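Long-range contacts in RNA-binding protein RO60 (Deinococcus radiodurans, PDB 2NVO), which binds several small RNAs that accumulate during recovery from ultraviolet irradiation and contributes to the resistance of the bacterium to ultraviolet light: residues G55-S60 and D519-N524; Q359-R364 and F529-V534; L492-L497 and M512-G517; A321-A326 and A381-L386. One frame throughout, in Å; residues are numbered along the deposited sequence.

Contact 1 (G55-S60 and D519-N524)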
loop_
_atom_site.group_PDB
_atom_site.type_symbol
_atom_site.label_atom_id
_atom_site.label_comp_id
_atom_site.label_asym_id
_atom_site.label_seq_id
_atom_site.Cartn_x
_atom_site.Cartn_y
_atom_site.Cartn_z
ATOM N N GLY A 55 -14.455 -1.919 11.684
ATOM C CA GLY A 55 -13.272 -1.166 12.072
ATOM C C GLY A 55 -11.995 -1.992 12.021
ATOM O O GLY A 55 -11.208 -1.978 12.968
ATOM N N THR A 56 -11.776 -2.710 10.925
ATOM C CA THR A 56 -10.624 -3.607 10.839
ATOM C C THR A 56 -9.869 -3.379 9.543
ATOM O O THR A 56 -10.454 -3.419 8.481
ATOM C CB THR A 56 -11.045 -5.083 10.849
ATOM O OG1 THR A 56 -11.850 -5.354 12.000
ATOM C CG2 THR A 56 -9.809 -5.991 10.879
ATOM N N PHE A 57 -8.572 -3.117 9.632
ATOM C CA PHE A 57 -7.736 -3.083 8.438
ATOM C C PHE A 57 -6.907 -4.364 8.346
ATOM O O PHE A 57 -6.055 -4.624 9.192
ATOM C CB PHE A 57 -6.819 -1.858 8.434
ATOM C CG PHE A 57 -5.985 -1.734 7.185
ATOM C CD1 PHE A 57 -6.591 -1.626 5.941
ATOM C CD2 PHE A 57 -4.613 -1.712 7.253
ATOM C CE1 PHE A 57 -5.832 -1.515 4.779
ATOM C CE2 PHE A 57 -3.841 -1.592 6.101
ATOM C CZ PHE A 57 -4.460 -1.506 4.859
ATOM N N TYR A 58 -7.168 -5.165 7.324
ATOM C CA TYR A 58 -6.356 -6.341 7.059
ATOM C C TYR A 58 -5.190 -5.898 6.207
ATOM O O TYR A 58 -5.339 -5.633 5.015
ATOM C CB TYR A 58 -7.170 -7.428 6.364
ATOM C CG TYR A 58 -8.187 -8.070 7.280
ATOM C CD1 TYR A 58 -7.810 -9.041 8.198
ATOM C CD2 TYR A 58 -9.525 -7.690 7.238
ATOM C CE1 TYR A 58 -8.736 -9.630 9.039
ATOM C CE2 TYR A 58 -10.452 -8.268 8.076
ATOM C CZ TYR A 58 -10.054 -9.236 8.968
ATOM O OH TYR A 58 -10.986 -9.811 9.796
ATOM N N ALA A 59 -4.034 -5.786 6.847
ATOM C CA ALA A 59 -2.895 -5.084 6.280
ATOM C C ALA A 59 -2.090 -6.197 5.740
ATOM O O ALA A 59 -1.266 -6.780 6.445
ATOM C CB ALA A 59 -2.128 -4.345 7.361
ATOM N N SER A 60 -2.329 -6.512 4.478
ATOM C CA SER A 60 -2.259 -7.905 4.147
ATOM C C SER A 60 -1.337 -8.444 3.080
ATOM O O SER A 60 -0.493 -7.762 2.491
ATOM C CB SER A 60 -3.664 -8.460 3.962
ATOM O OG SER A 60 -4.161 -8.919 5.202
ATOM N N ASP A 519 1.691 -3.791 6.890
ATOM C CA ASP A 519 2.276 -3.631 5.570
ATOM C C ASP A 519 2.540 -2.151 5.359
ATOM O O ASP A 519 2.320 -1.334 6.263
ATOM C CB ASP A 519 1.383 -4.221 4.457
ATOM C CG ASP A 519 0.000 -3.570 4.373
ATOM O OD1 ASP A 519 -0.187 -2.446 4.868
ATOM O OD2 ASP A 519 -0.920 -4.197 3.793
ATOM N N ALA A 520 3.003 -1.818 4.165
ATOM C CA ALA A 520 3.403 -0.469 3.836
ATOM C C ALA A 520 2.259 0.542 3.909
ATOM O O ALA A 520 2.490 1.712 4.161
ATOM C CB ALA A 520 4.070 -0.442 2.451
ATOM N N ALA A 521 1.027 0.089 3.699
ATOM C CA ALA A 521 -0.125 0.983 3.735
ATOM C C ALA A 521 -0.651 1.263 5.154
ATOM O O ALA A 521 -1.434 2.194 5.365
ATOM C CB ALA A 521 -1.244 0.429 2.862
ATOM N N ALA A 522 -0.233 0.453 6.120
ATOM C CA ALA A 522 -0.838 0.516 7.444
ATOM C C ALA A 522 -0.629 1.863 8.143
ATOM O O ALA A 522 -1.570 2.391 8.710
ATOM C CB ALA A 522 -0.361 -0.644 8.325
ATOM N N PRO A 523 0.595 2.422 8.102
ATOM C CA PRO A 523 0.827 3.693 8.804
ATOM C C PRO A 523 -0.051 4.830 8.315
ATOM O O PRO A 523 -0.588 5.578 9.132
ATOM C CB PRO A 523 2.293 3.991 8.496
ATOM C CG PRO A 523 2.896 2.622 8.381
ATOM C CD PRO A 523 1.865 1.827 7.640
ATOM N N ASN A 524 -0.214 4.950 7.005
ATOM C CA ASN A 524 -1.069 6.001 6.459
ATOM C C ASN A 524 -2.550 5.805 6.814
ATOM O O ASN A 524 -3.289 6.764 7.062
ATOM C CB ASN A 524 -0.856 6.108 4.947
ATOM C CG ASN A 524 0.477 6.757 4.597
ATOM O OD1 ASN A 524 0.925 6.717 3.450
ATOM N ND2 ASN A 524 1.109 7.366 5.584
#
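A59 of strand 56-59 and D519, the first residue of a type I turn leading into helix 522-530, bring their backbones together with CA atoms 5.4 Å apart. The D519 carboxylate lies between the two. Its CG sits between the backbone N and the carbonyl carbon (chi1 60°), which sends one oxygen back to its own turn and the other across. D519 OD1 takes a weak bond from A521 N (3.0 Å), the capping role for which a short acidic side chain is well suited. D519 OD2 lies 2.8 Å from S60 N. The A59 methyl packs against the same carboxylate, A59 CB 3.7 Å from D519 OD1, and reaches A522 CB at 4.2 Å; alanine is small enough to let the turn come this close. F57 points the same way from the strand. With CG anti to its backbone N (chi1 -177°), the ring is carried out to the turn, where D519 OD1 lies at its edge, 3.9 Å from F57 CE2, the ring and carboxylate planes 70° apart. F57 CE2 also packs 3.9 Å from A522 CA. P97, from a loop, touches both F57 and A521. The strand comes from the TROVE part of the chain, yet pairs in parallel with strand 512-517 at one edge of the VWFA-like sheet, while helix 522-530 follows strand 512-517 in the chain, after F518 and the turn.

Contact 2 (Q359-R364 and F529-V534)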
loop_
_atom_site.group_PDB
_atom_site.type_symbol
_atom_site.label_atom_id
_atom_site.label_comp_id
_atom_site.label_asym_id
_atom_site.label_seq_id
_atom_site.Cartn_x
_atom_site.Cartn_y
_atom_site.Cartn_z
ATOM N N GLN A 359 3.680 12.228 7.029
ATOM C CA GLN A 359 2.513 13.076 7.311
ATOM C C GLN A 359 1.870 12.676 8.641
ATOM O O GLN A 359 1.275 11.618 8.747
ATOM C CB GLN A 359 1.481 13.008 6.182
ATOM C CG GLN A 359 2.044 13.364 4.807
ATOM C CD GLN A 359 2.796 14.695 4.790
ATOM O OE1 GLN A 359 3.892 14.794 4.233
ATOM N NE2 GLN A 359 2.205 15.723 5.396
ATOM N N PRO A 360 2.008 13.533 9.657
ATOM C CA PRO A 360 1.545 13.288 11.026
ATOM C C PRO A 360 0.028 13.356 11.149
ATOM O O PRO A 360 -0.641 13.982 10.329
ATOM C CB PRO A 360 2.161 14.444 11.819
ATOM C CG PRO A 360 3.158 15.084 10.906
ATOM C CD PRO A 360 2.674 14.831 9.529
ATOM N N ALA A 361 -0.514 12.689 12.158
ATOM C CA ALA A 361 -1.922 12.840 12.481
ATOM C C ALA A 361 -2.164 14.232 13.055
ATOM O O ALA A 361 -3.261 14.766 12.952
ATOM C CB ALA A 361 -2.352 11.793 13.491
ATOM N N ASN A 362 -1.133 14.788 13.679
ATOM C CA ASN A 362 -1.264 15.998 14.467
ATOM C C ASN A 362 -2.238 15.817 15.625
ATOM O O ASN A 362 -3.085 16.663 15.877
ATOM C CB ASN A 362 -1.686 17.180 13.586
ATOM C CG ASN A 362 -1.500 18.501 14.280
ATOM O OD1 ASN A 362 -0.590 18.659 15.102
ATOM N ND2 ASN A 362 -2.362 19.464 13.967
ATOM N N THR A 363 -2.118 14.691 16.319
ATOM C CA THR A 363 -2.921 14.413 17.499
ATOM C C THR A 363 -1.968 13.964 18.594
ATOM O O THR A 363 -0.807 13.621 18.323
ATOM C CB THR A 363 -3.968 13.307 17.257
ATOM O OG1 THR A 363 -3.303 12.057 17.045
ATOM C CG2 THR A 363 -4.844 13.624 16.034
ATOM N N ARG A 364 -2.444 13.994 19.829
ATOM C CA ARG A 364 -1.623 13.619 20.958
ATOM C C ARG A 364 -1.776 12.122 21.168
ATOM O O ARG A 364 -2.870 11.630 21.386
ATOM C CB ARG A 364 -2.027 14.404 22.203
ATOM C CG ARG A 364 -1.939 15.922 21.972
ATOM C CD ARG A 364 -2.540 16.681 23.123
ATOM N NE ARG A 364 -2.032 16.168 24.383
ATOM C CZ ARG A 364 -0.856 16.489 24.918
ATOM N NH1 ARG A 364 -0.040 17.354 24.313
ATOM N NH2 ARG A 364 -0.505 15.943 26.078
ATOM N N PHE A 529 -7.060 7.443 10.024
ATOM C CA PHE A 529 -8.047 7.109 11.048
ATOM C C PHE A 529 -7.960 8.066 12.242
ATOM O O PHE A 529 -8.979 8.553 12.738
ATOM C CB PHE A 529 -7.856 5.660 11.510
ATOM C CG PHE A 529 -8.671 5.297 12.713
ATOM C CD1 PHE A 529 -8.090 5.249 13.963
ATOM C CD2 PHE A 529 -10.019 5.007 12.594
ATOM C CE1 PHE A 529 -8.824 4.908 15.079
ATOM C CE2 PHE A 529 -10.771 4.667 13.713
ATOM C CZ PHE A 529 -10.169 4.629 14.963
ATOM N N ALA A 530 -6.747 8.329 12.716
ATOM C CA ALA A 530 -6.568 9.171 13.896
ATOM C C ALA A 530 -7.051 10.598 13.627
ATOM O O ALA A 530 -7.526 11.278 14.537
ATOM C CB ALA A 530 -5.110 9.194 14.335
ATOM N N ARG A 531 -6.905 11.037 12.379
ATOM C CA ARG A 531 -7.351 12.369 11.969
ATOM C C ARG A 531 -8.861 12.422 11.790
ATOM O O ARG A 531 -9.407 13.477 11.475
ATOM C CB ARG A 531 -6.682 12.786 10.657
ATOM C CG ARG A 531 -5.199 13.063 10.754
ATOM C CD ARG A 531 -4.605 13.501 9.398
ATOM N NE ARG A 531 -4.970 12.586 8.318
ATOM C CZ ARG A 531 -4.182 12.285 7.286
ATOM N NH1 ARG A 531 -2.972 12.823 7.195
ATOM N NH2 ARG A 531 -4.599 11.442 6.347
ATOM N N GLY A 532 -9.534 11.289 11.972
ATOM C CA GLY A 532 -10.976 11.214 11.808
ATOM C C GLY A 532 -11.465 11.025 10.375
ATOM O O GLY A 532 -12.642 11.233 10.101
ATOM N N GLU A 533 -10.576 10.626 9.465
ATOM C CA GLU A 533 -10.915 10.498 8.043
ATOM C C GLU A 533 -11.327 9.081 7.585
ATOM O O GLU A 533 -11.557 8.856 6.399
ATOM C CB GLU A 533 -9.739 10.983 7.176
ATOM C CG GLU A 533 -9.277 12.400 7.473
ATOM C CD GLU A 533 -7.858 12.680 6.988
ATOM O OE1 GLU A 533 -7.387 13.826 7.145
ATOM O OE2 GLU A 533 -7.202 11.759 6.457
ATOM N N VAL A 534 -11.409 8.122 8.496
ATOM C CA VAL A 534 -11.729 6.752 8.080
ATOM C C VAL A 534 -12.923 6.153 8.814
ATOM O O VAL A 534 -13.004 6.241 10.041
ATOM C CB VAL A 534 -10.521 5.814 8.246
ATOM C CG1 VAL A 534 -10.862 4.423 7.734
ATOM C CG2 VAL A 534 -9.316 6.372 7.508
#
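A Schellman motif ends helix 522-530, whose last residues, A530 and R531, rest on A361 in the loop that leads from helix 341-354 into strand 364-369. The closest backbones are those of A361 and R531, CA to CA 5.5 Å. Two methyl groups meet: A361 CB lies 3.9 Å from A530 CB, and both positions suit alanine because a short side chain lets loop and helix approach. Next to them the aliphatic stem of R531 passes close to the A361 carbonyl, with R531 CG 3.4 Å from A361 O. G532, at positive phi (83°), turns the chain back after the helix, a conformation that suits glycine. Its N bonds to F529 O, and the reversal brings E533 alongside R531. The bend at chi3 (-51°) turns the guanidinium toward that glutamate, and R531 NH2 meets E533 OE2 on its syn side at 2.6 Å, a salt bridge within the segment that ends the helix. T363 offers the helix its methyl, T363 CG2 3.9 Å from A530 O, while its OG1 turns to T459 OG1 in a hydrogen bond. E403 holds the loop, accepting from the backbone N of A361 and of T363.

Contact 3 (L492-L497 and M512-G517)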
loop_
_atom_site.group_PDB
_atom_site.type_symbol
_atom_site.label_atom_id
_atom_site.label_comp_id
_atom_site.label_asym_id
_atom_site.label_seq_id
_atom_site.Cartn_x
_atom_site.Cartn_y
_atom_site.Cartn_z
ATOM N N LEU A 492 -8.953 4.551 19.670
ATOM C CA LEU A 492 -8.037 3.459 20.007
ATOM C C LEU A 492 -7.700 2.667 18.741
ATOM O O LEU A 492 -8.599 2.284 17.994
ATOM C CB LEU A 492 -8.688 2.524 21.028
ATOM C CG LEU A 492 -7.958 1.189 21.223
ATOM C CD1 LEU A 492 -6.572 1.442 21.824
ATOM C CD2 LEU A 492 -8.792 0.228 22.094
ATOM N N ILE A 493 -6.413 2.436 18.505
ATOM C CA ILE A 493 -5.973 1.569 17.407
ATOM C C ILE A 493 -5.236 0.415 18.071
ATOM O O ILE A 493 -4.370 0.641 18.900
ATOM C CB ILE A 493 -4.980 2.278 16.451
ATOM C CG1 ILE A 493 -5.568 3.594 15.888
ATOM C CG2 ILE A 493 -4.547 1.327 15.308
ATOM C CD1 ILE A 493 -4.591 4.422 15.089
ATOM N N VAL A 494 -5.632 -0.808 17.750
ATOM C CA VAL A 494 -4.912 -1.994 18.197
ATOM C C VAL A 494 -4.237 -2.646 16.986
ATOM O O VAL A 494 -4.892 -3.038 16.022
ATOM C CB VAL A 494 -5.871 -2.990 18.906
ATOM C CG1 VAL A 494 -5.094 -4.234 19.379
ATOM C CG2 VAL A 494 -6.542 -2.297 20.092
ATOM N N VAL A 495 -2.914 -2.732 17.040
ATOM C CA VAL A 495 -2.125 -3.310 15.975
ATOM C C VAL A 495 -1.585 -4.693 16.379
ATOM O O VAL A 495 -0.748 -4.800 17.266
ATOM C CB VAL A 495 -0.947 -2.391 15.609
ATOM C CG1 VAL A 495 -0.200 -2.975 14.369
ATOM C CG2 VAL A 495 -1.456 -1.007 15.294
ATOM N N GLY A 496 -2.097 -5.737 15.739
ATOM C CA GLY A 496 -1.515 -7.064 15.871
ATOM C C GLY A 496 -0.548 -7.271 14.746
ATOM O O GLY A 496 -0.942 -7.723 13.661
ATOM N N LEU A 497 0.718 -6.937 14.996
ATOM C CA LEU A 497 1.734 -6.851 13.948
ATOM C C LEU A 497 1.941 -8.165 13.174
ATOM O O LEU A 497 2.273 -8.140 12.004
ATOM C CB LEU A 497 3.080 -6.360 14.513
ATOM C CG LEU A 497 3.105 -4.884 14.943
ATOM C CD1 LEU A 497 4.224 -4.681 15.968
ATOM C CD2 LEU A 497 3.222 -3.927 13.758
ATOM N N MET A 512 -12.787 3.187 17.002
ATOM C CA MET A 512 -11.894 2.042 17.177
ATOM C C MET A 512 -11.460 1.445 15.848
ATOM O O MET A 512 -12.258 1.323 14.918
ATOM C CB MET A 512 -12.584 0.942 17.994
ATOM C CG MET A 512 -13.085 1.417 19.333
ATOM S SD MET A 512 -13.977 0.142 20.249
ATOM C CE MET A 512 -12.638 -0.727 21.063
ATOM N N LEU A 513 -10.200 1.031 15.784
ATOM C CA LEU A 513 -9.659 0.409 14.575
ATOM C C LEU A 513 -8.744 -0.745 14.970
ATOM O O LEU A 513 -7.874 -0.568 15.816
ATOM C CB LEU A 513 -8.836 1.426 13.784
ATOM C CG LEU A 513 -8.146 0.852 12.538
ATOM C CD1 LEU A 513 -9.190 0.522 11.514
ATOM C CD2 LEU A 513 -7.112 1.840 11.965
ATOM N N ASP A 514 -8.946 -1.906 14.361
ATOM C CA ASP A 514 -8.038 -3.042 14.510
ATOM C C ASP A 514 -7.224 -3.149 13.225
ATOM O O ASP A 514 -7.784 -3.148 12.122
ATOM C CB ASP A 514 -8.823 -4.349 14.688
ATOM C CG ASP A 514 -9.480 -4.472 16.048
ATOM O OD1 ASP A 514 -9.150 -3.691 16.968
ATOM O OD2 ASP A 514 -10.322 -5.374 16.211
ATOM N N VAL A 515 -5.909 -3.236 13.367
ATOM C CA VAL A 515 -5.018 -3.469 12.244
ATOM C C VAL A 515 -4.467 -4.867 12.420
ATOM O O VAL A 515 -3.734 -5.148 13.378
ATOM C CB VAL A 515 -3.850 -2.492 12.245
ATOM C CG1 VAL A 515 -2.883 -2.786 11.068
ATOM C CG2 VAL A 515 -4.370 -1.035 12.218
ATOM N N VAL A 516 -4.830 -5.742 11.495
ATOM C CA VAL A 516 -4.462 -7.146 11.581
ATOM C C VAL A 516 -3.292 -7.375 10.626
ATOM O O VAL A 516 -3.442 -7.286 9.413
ATOM C CB VAL A 516 -5.650 -8.043 11.180
ATOM C CG1 VAL A 516 -5.294 -9.530 11.359
ATOM C CG2 VAL A 516 -6.871 -7.690 12.015
ATOM N N GLY A 517 -2.130 -7.666 11.184
ATOM C CA GLY A 517 -0.904 -7.717 10.410
ATOM C C GLY A 517 -0.350 -6.323 10.204
ATOM O O GLY A 517 -0.719 -5.367 10.900
#
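Strands 492-496 and 512-517, paired from L492 and M512 onward, run parallel in the central sheet of the VWFA-like domain, a Rossmann-like alpha/beta fold, with axes 4.8 Å apart and an 11° angle between them. Five backbone hydrogen bonds join them in the staggered pattern of parallel strands, in which one residue of each pair both gives and receives. V494 N donates to L513 O and V494 O accepts from V515 N, the straightest of the set at 176°; G496 N then donates to V515 O. The last bond, G517 N to G496 O (2.7 Å), is more bent, with the donor tilted 23° from the carbonyl plane; the positive phi of G517 suits glycine. Between them the CA-H groups of M512 and I493 add weaker contacts to carbonyl oxygens.

Apolar packing differs on the two faces. On one, I493 meets M526 and F529 of helix 522-530, V495 meets M526 and L513 meets F529, while A59 touches V515; the beta-branched I493, V495 and V515 suit the extended backbone. I493 CG2 meets V515 CG2 at 3.9 Å, and V495 lies side by side with V515. L492, V494, M512 and D514 lie on the other face, where L492 and M512 reach helix 475-486 and L492 CD2 touches M512 CE at 4.1 Å.

D514 is a buried polar residue on that face; a single carboxylate oxygen, OD2, accepts from the backbone N of both I504 and A505 in the loop between the strands. D514 OD1 rests 3.9 Å from V494 CB.

Contact 4 (A321-A326 and A381-L386)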
loop_
_atom_site.group_PDB
_atom_site.type_symbol
_atom_site.label_atom_id
_atom_site.label_comp_id
_atom_site.label_asym_id
_atom_site.label_seq_id
_atom_site.Cartn_x
_atom_site.Cartn_y
_atom_site.Cartn_z
ATOM N N ALA A 321 13.833 -2.227 3.161
ATOM C CA ALA A 321 14.872 -2.396 2.144
ATOM C C ALA A 321 16.189 -2.862 2.744
ATOM O O ALA A 321 16.862 -3.716 2.183
ATOM C CB ALA A 321 15.058 -1.103 1.299
ATOM N N ARG A 322 16.564 -2.301 3.887
ATOM C CA ARG A 322 17.787 -2.700 4.553
ATOM C C ARG A 322 17.746 -4.161 4.994
ATOM O O ARG A 322 18.678 -4.919 4.747
ATOM C CB ARG A 322 18.071 -1.837 5.776
ATOM C CG ARG A 322 19.258 -2.359 6.558
ATOM C CD ARG A 322 19.849 -1.341 7.476
ATOM N NE ARG A 322 18.997 -1.024 8.618
ATOM C CZ ARG A 322 18.793 -1.825 9.662
ATOM N NH1 ARG A 322 19.356 -3.024 9.710
ATOM N NH2 ARG A 322 18.027 -1.416 10.667
ATOM N N LEU A 323 16.661 -4.555 5.649
ATOM C CA LEU A 323 16.550 -5.923 6.159
ATOM C C LEU A 323 16.540 -6.905 4.995
ATOM O O LEU A 323 17.237 -7.891 5.028
ATOM C CB LEU A 323 15.286 -6.088 7.020
ATOM C CG LEU A 323 15.261 -5.256 8.314
ATOM C CD1 LEU A 323 13.868 -5.220 8.980
ATOM C CD2 LEU A 323 16.307 -5.735 9.292
ATOM N N VAL A 324 15.740 -6.629 3.972
ATOM C CA VAL A 324 15.657 -7.507 2.794
ATOM C C VAL A 324 17.028 -7.659 2.140
ATOM O O VAL A 324 17.485 -8.772 1.832
ATOM C CB VAL A 324 14.666 -6.968 1.751
ATOM C CG1 VAL A 324 14.801 -7.746 0.428
ATOM C CG2 VAL A 324 13.239 -7.070 2.270
ATOM N N TYR A 325 17.692 -6.523 1.942
ATOM C CA TYR A 325 18.995 -6.503 1.302
ATOM C C TYR A 325 20.067 -7.196 2.128
ATOM O O TYR A 325 20.899 -7.918 1.590
ATOM C CB TYR A 325 19.406 -5.048 0.986
ATOM C CG TYR A 325 20.791 -4.913 0.401
ATOM C CD1 TYR A 325 21.108 -5.493 -0.821
ATOM C CD2 TYR A 325 21.784 -4.203 1.072
ATOM C CE1 TYR A 325 22.395 -5.375 -1.357
ATOM C CE2 TYR A 325 23.055 -4.082 0.553
ATOM C CZ TYR A 325 23.354 -4.666 -0.661
ATOM O OH TYR A 325 24.620 -4.539 -1.170
ATOM N N ALA A 326 20.050 -6.994 3.440
ATOM C CA ALA A 326 21.124 -7.505 4.279
ATOM C C ALA A 326 21.111 -9.027 4.377
ATOM O O ALA A 326 22.089 -9.626 4.820
ATOM C CB ALA A 326 21.088 -6.873 5.671
ATOM N N ALA A 381 5.087 -8.369 8.196
ATOM C CA ALA A 381 4.832 -8.061 6.790
ATOM C C ALA A 381 5.687 -8.917 5.855
ATOM O O ALA A 381 6.000 -8.502 4.741
ATOM C CB ALA A 381 5.077 -6.545 6.515
ATOM N N GLY A 382 6.073 -10.096 6.322
ATOM C CA GLY A 382 6.951 -10.969 5.566
ATOM C C GLY A 382 8.368 -10.448 5.400
ATOM O O GLY A 382 9.137 -10.992 4.611
ATOM N N VAL A 383 8.731 -9.402 6.145
ATOM C CA VAL A 383 10.071 -8.837 6.042
ATOM C C VAL A 383 11.042 -9.556 6.961
ATOM O O VAL A 383 10.888 -9.509 8.166
ATOM C CB VAL A 383 10.058 -7.316 6.342
ATOM C CG1 VAL A 383 11.481 -6.748 6.313
ATOM C CG2 VAL A 383 9.156 -6.608 5.333
ATOM N N PRO A 384 12.056 -10.229 6.390
ATOM C CA PRO A 384 12.941 -11.064 7.208
ATOM C C PRO A 384 13.645 -10.251 8.287
ATOM O O PRO A 384 14.337 -9.289 7.971
ATOM C CB PRO A 384 13.975 -11.566 6.194
ATOM C CG PRO A 384 13.983 -10.492 5.141
ATOM C CD PRO A 384 12.538 -10.149 4.995
ATOM N N GLY A 385 13.482 -10.631 9.545
ATOM C CA GLY A 385 14.125 -9.918 10.625
ATOM C C GLY A 385 13.350 -8.725 11.160
ATOM O O GLY A 385 13.756 -8.140 12.160
ATOM N N LEU A 386 12.246 -8.347 10.527
ATOM C CA LEU A 386 11.480 -7.204 11.053
ATOM C C LEU A 386 10.602 -7.712 12.209
ATOM O O LEU A 386 9.465 -8.078 12.002
ATOM C CB LEU A 386 10.606 -6.557 9.976
ATOM C CG LEU A 386 9.795 -5.321 10.437
ATOM C CD1 LEU A 386 10.699 -4.276 11.036
ATOM C CD2 LEU A 386 8.986 -4.717 9.289
#
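L323 holds its CG anti to the carbonyl carbon (chi1 -65°), and this directs CD1 away from helix 315-326 into the loop 381-386, while V383, with CG1 anti to its backbone N (chi1 177°), extends that methyl to meet it. The two touch at 3.9 Å, L323 CD1 to V383 CG1. The same L323 methyl also packs against L386, L323 CD1 to L386 CB 3.7 Å, the two leucine side chains crossing at about a right angle. Leucine suits this place because its length carries CD1 to V383 and L386 at once, while L323 CB stays close to the helix and lies 3.5 Å from P384 O.

What receives it is a type II beta turn from V383 to L386, closed by the bond from L386 N to V383 O (3.0 Å). Proline and glycine occupy its two central positions, the classic choice: the fixed phi of P384 fits the first, and G385 at phi 87° takes the positive-phi second. G385 N donates to D379 OD1, which ties the turn to an earlier part of the loop.

P384 packs on V324, with P384 CG 4.1 Å from V324 CA and P384 CD 4.2 Å from V324 CG2. A beta-branched valine leaves a short, broad surface for the ring to sit against. The helix belongs to the TROVE horseshoe and the loop to the VWFA-like domain, where it precedes helix 388-402, so this apolar contact joins the two parts of the ring-shaped monomer. K320 and L319 extend it along the helix, reaching V383 and L386.

How the contacts relate
Contact 3 is two neighbouring strands of the sheet that contacts 1 and 2 reach. Contact 1 adds strand 56-59 beside strand 512-517, with F57 N 2.6 Å from D514 O and G55 O 2.7 Å from D514 N, both probable hydrogen bonds. Contacts 1 and 2 sit at opposite ends of helix 522-530, their centres 14 Å apart, and F529 of contact 2 packs on contact 3, F529 CZ 3.7 Å from L513 CB. Contact 4 lies about 18 Å from contact 1, centre to centre, touching it where A381 CB meets D519 CA. Contacts 1 and 4 both join TROVE to VWFA-like parts. The bound calcium ion lies about 11 Å from the L497 side chain of contact 3.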